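Local coordinates for protein mandelate racemase/muconate lactonizing enzyme (Roseovarius nubinhibens, PDB 2QDD) that is of unknown function but belongs to the magnesium-dependent mandelate racemase/muconate lactonizing enzyme family of the enolase superfamily, at residues L60-P65 with K267-G272. Numbering follows the deposited sequence.
Sequences LPAHGP and KPNRVG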
ATOM      1  N   LEU A  60      16.409   6.162 -28.790  1.00 24.86           N
ATOM      2  CA  LEU A  60      16.668   5.308 -27.639  1.00 27.17           C
ATOM      3  C   LEU A  60      18.145   5.490 -27.248  1.00 29.60           C
ATOM      4  O   LEU A  60      18.905   6.092 -28.014  1.00 25.94           O
ATOM      5  CB  LEU A  60      16.393   3.839 -28.008  1.00 26.74           C
ATOM      6  CG  LEU A  60      14.942   3.358 -28.045  1.00 24.48           C
ATOM      7  CD1 LEU A  60      14.881   1.941 -28.562  1.00 23.32           C
ATOM      8  CD2 LEU A  60      14.225   3.483 -26.699  1.00 24.47           C
ATOM      9  N   PRO A  61      18.558   4.995 -26.053  1.00 31.50           N
ATOM     10  CA  PRO A  61      19.995   4.923 -25.737  1.00 29.49           C
ATOM     11  C   PRO A  61      20.787   3.984 -26.642  1.00 27.62           C
ATOM     12  O   PRO A  61      21.170   2.884 -26.226  1.00 32.21           O
ATOM     13  CB  PRO A  61      20.016   4.418 -24.289  1.00 29.97           C
ATOM     14  CG  PRO A  61      18.665   4.704 -23.764  1.00 34.54           C
ATOM     15  CD  PRO A  61      17.744   4.536 -24.915  1.00 26.20           C
ATOM     16  N   ALA A  62      21.045   4.448 -27.863  1.00 26.10           N
ATOM     17  CA  ALA A  62      21.573   3.626 -28.947  1.00 24.91           C
ATOM     18  C   ALA A  62      22.056   4.530 -30.075  1.00 22.96           C
ATOM     19  O   ALA A  62      21.392   5.503 -30.421  1.00 28.28           O
ATOM     20  CB  ALA A  62      20.501   2.684 -29.465  1.00 23.91           C
ATOM     21  N   HIS A  63      23.213   4.196 -30.638  1.00 24.10           N
ATOM     22  CA  HIS A  63      23.754   4.864 -31.820  1.00 23.11           C
ATOM     23  C   HIS A  63      24.710   3.948 -32.573  1.00 26.20           C
ATOM     24  O   HIS A  63      25.411   3.130 -31.962  1.00 31.12           O
ATOM     25  CB  HIS A  63      24.424   6.210 -31.478  1.00 26.47           C
ATOM     26  CG  HIS A  63      25.596   6.112 -30.546  1.00 30.95           C
ATOM     27  ND1 HIS A  63      26.733   6.874 -30.712  1.00 33.13           N
ATOM     28  CD2 HIS A  63      25.804   5.368 -29.432  1.00 27.52           C
ATOM     29  CE1 HIS A  63      27.596   6.594 -29.752  1.00 32.90           C
ATOM     30  NE2 HIS A  63      27.055   5.686 -28.959  1.00 30.59           N
ATOM     31  N   GLY A  64      24.702   4.078 -33.901  1.00 27.65           N
ATOM     32  CA  GLY A  64      25.614   3.365 -34.807  1.00 24.21           C
ATOM     33  C   GLY A  64      27.090   3.285 -34.430  1.00 26.63           C
ATOM     34  O   GLY A  64      27.627   2.179 -34.316  1.00 26.54           O
ATOM     35  N   PRO A  65      27.762   4.445 -34.240  1.00 25.05           N
ATOM     36  CA  PRO A  65      29.168   4.402 -33.815  1.00 29.27           C
ATOM     37  C   PRO A  65      29.400   3.705 -32.471  1.00 29.59           C
ATOM     38  O   PRO A  65      30.418   3.032 -32.297  1.00 31.45           O
ATOM     39  CB  PRO A  65      29.565   5.881 -33.738  1.00 29.07           C
ATOM     40  CG  PRO A  65      28.574   6.593 -34.591  1.00 27.64           C
ATOM     41  CD  PRO A  65      27.301   5.834 -34.434  1.00 23.16           C
ATOM     42  N   LYS A 267      10.930  -5.010 -28.654  1.00 28.83           N
ATOM     43  CA  LYS A 267      11.877  -4.702 -29.714  1.00 26.59           C
ATOM     44  C   LYS A 267      13.263  -5.171 -29.301  1.00 26.83           C
ATOM     45  O   LYS A 267      13.824  -4.633 -28.350  1.00 31.54           O
ATOM     46  CB  LYS A 267      11.887  -3.196 -30.009  1.00 26.81           C
ATOM     47  CG  LYS A 267      10.563  -2.665 -30.526  1.00 24.95           C
ATOM     48  CD  LYS A 267      10.673  -1.244 -30.972  1.00 26.44           C
ATOM     49  CE  LYS A 267       9.299  -0.620 -31.022  1.00 30.76           C
ATOM     50  NZ  LYS A 267       9.398   0.815 -31.398  1.00 38.51           N
ATOM     51  N   PRO A 268      13.813  -6.178 -30.007  1.00 29.85           N
ATOM     52  CA  PRO A 268      15.101  -6.804 -29.682  1.00 29.53           C
ATOM     53  C   PRO A 268      16.267  -5.824 -29.482  1.00 28.18           C
ATOM     54  O   PRO A 268      17.060  -6.010 -28.559  1.00 29.10           O
ATOM     55  CB  PRO A 268      15.366  -7.709 -30.890  1.00 30.19           C
ATOM     56  CG  PRO A 268      14.024  -8.035 -31.410  1.00 31.80           C
ATOM     57  CD  PRO A 268      13.192  -6.806 -31.190  1.00 30.38           C
ATOM     58  N   ASN A 269      16.352  -4.787 -30.318  1.00 27.97           N
ATOM     59  CA  ASN A 269      17.391  -3.767 -30.171  1.00 29.84           C
ATOM     60  C   ASN A 269      17.259  -2.882 -28.927  1.00 26.57           C
ATOM     61  O   ASN A 269      18.245  -2.322 -28.461  1.00 34.78           O
ATOM     62  CB  ASN A 269      17.535  -2.918 -31.440  1.00 29.18           C
ATOM     63  CG  ASN A 269      18.946  -2.327 -31.599  1.00 33.31           C
ATOM     64  OD1 ASN A 269      19.172  -1.149 -31.331  1.00 30.10           O
ATOM     65  ND2 ASN A 269      19.895  -3.155 -32.024  1.00 22.23           N
ATOM     66  N   ARG A 270      16.048  -2.766 -28.387  1.00 28.69           N
ATOM     67  CA  ARG A 270      15.843  -2.137 -27.080  1.00 22.17           C
ATOM     68  C   ARG A 270      16.183  -3.063 -25.901  1.00 24.32           C
ATOM     69  O   ARG A 270      16.788  -2.623 -24.918  1.00 21.95           O
ATOM     70  CB  ARG A 270      14.423  -1.575 -26.958  1.00 23.37           C
ATOM     71  CG  ARG A 270      14.116  -0.904 -25.620  1.00 18.98           C
ATOM     72  CD  ARG A 270      12.799  -0.111 -25.603  1.00 22.71           C
ATOM     73  NE  ARG A 270      11.709  -0.689 -26.398  1.00 28.65           N
ATOM     74  CZ  ARG A 270      10.955  -1.732 -26.046  1.00 27.90           C
ATOM     75  NH1 ARG A 270      11.157  -2.370 -24.903  1.00 26.85           N
ATOM     76  NH2 ARG A 270       9.984  -2.142 -26.853  1.00 27.41           N
ATOM     77  N   VAL A 271      15.811  -4.338 -26.002  1.00 24.01           N
ATOM     78  CA  VAL A 271      15.912  -5.256 -24.859  1.00 22.34           C
ATOM     79  C   VAL A 271      17.153  -6.147 -24.846  1.00 24.89           C
ATOM     80  O   VAL A 271      17.447  -6.786 -23.831  1.00 30.29           O
ATOM     81  CB  VAL A 271      14.620  -6.100 -24.651  1.00 23.56           C
ATOM     82  CG1 VAL A 271      13.400  -5.190 -24.535  1.00 18.24           C
ATOM     83  CG2 VAL A 271      14.430  -7.118 -25.779  1.00 21.62           C
ATOM     84  N   GLY A 272      17.875  -6.199 -25.966  1.00 26.08           N
ATOM     85  CA  GLY A 272      19.170  -6.875 -26.010  1.00 20.77           C
ATOM     86  C   GLY A 272      19.189  -8.226 -26.684  1.00 27.60           C
ATOM     87  O   GLY A 272      20.037  -9.066 -26.378  1.00 25.61           O
TER
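Both methyls of Leu60 lie against the aliphatic part of Arg270, the two side chains crossing at a slant. Leu60 CD1 lies 3.9 Å from Arg270 CB, at the root of the arginine chain, while Leu60 CD2 sits 4.0 Å from Arg270 CD; the fork of the leucine follows the methylenes. Arg270 leaves the helix 268-271 with CG anti to its own N (chi1 180°), runs extended past the leucine, then bends at chi3 (35°). Beyond the bend NH1 bonds to the carbonyl O of Leu246, and NH2 forms a salt bridge with OD1 of Asp243, a magnesium-binding residue (no metal is bound to this chain), and a hydrogen bond to Lys265 O. A second, looser touch puts the methyl of Ala62 4.5 Å from Asn269 OD1. Lys267, whose carbonyl O takes the N-H groups of both Arg270 and Val271, sends NZ to Asp243 OD2 and the hydroxyl of Tyr59. The contact joins the N-terminal capping domain to the barrel domain beside the metal site, Leu60 also lying near magnesium-binding Glu244. No hydrogen bond links the two segments: the capping domain supplies apolar cover for the arginine methylenes, while two barrel cations grip Asp243, consistent with its being held in place for magnesium.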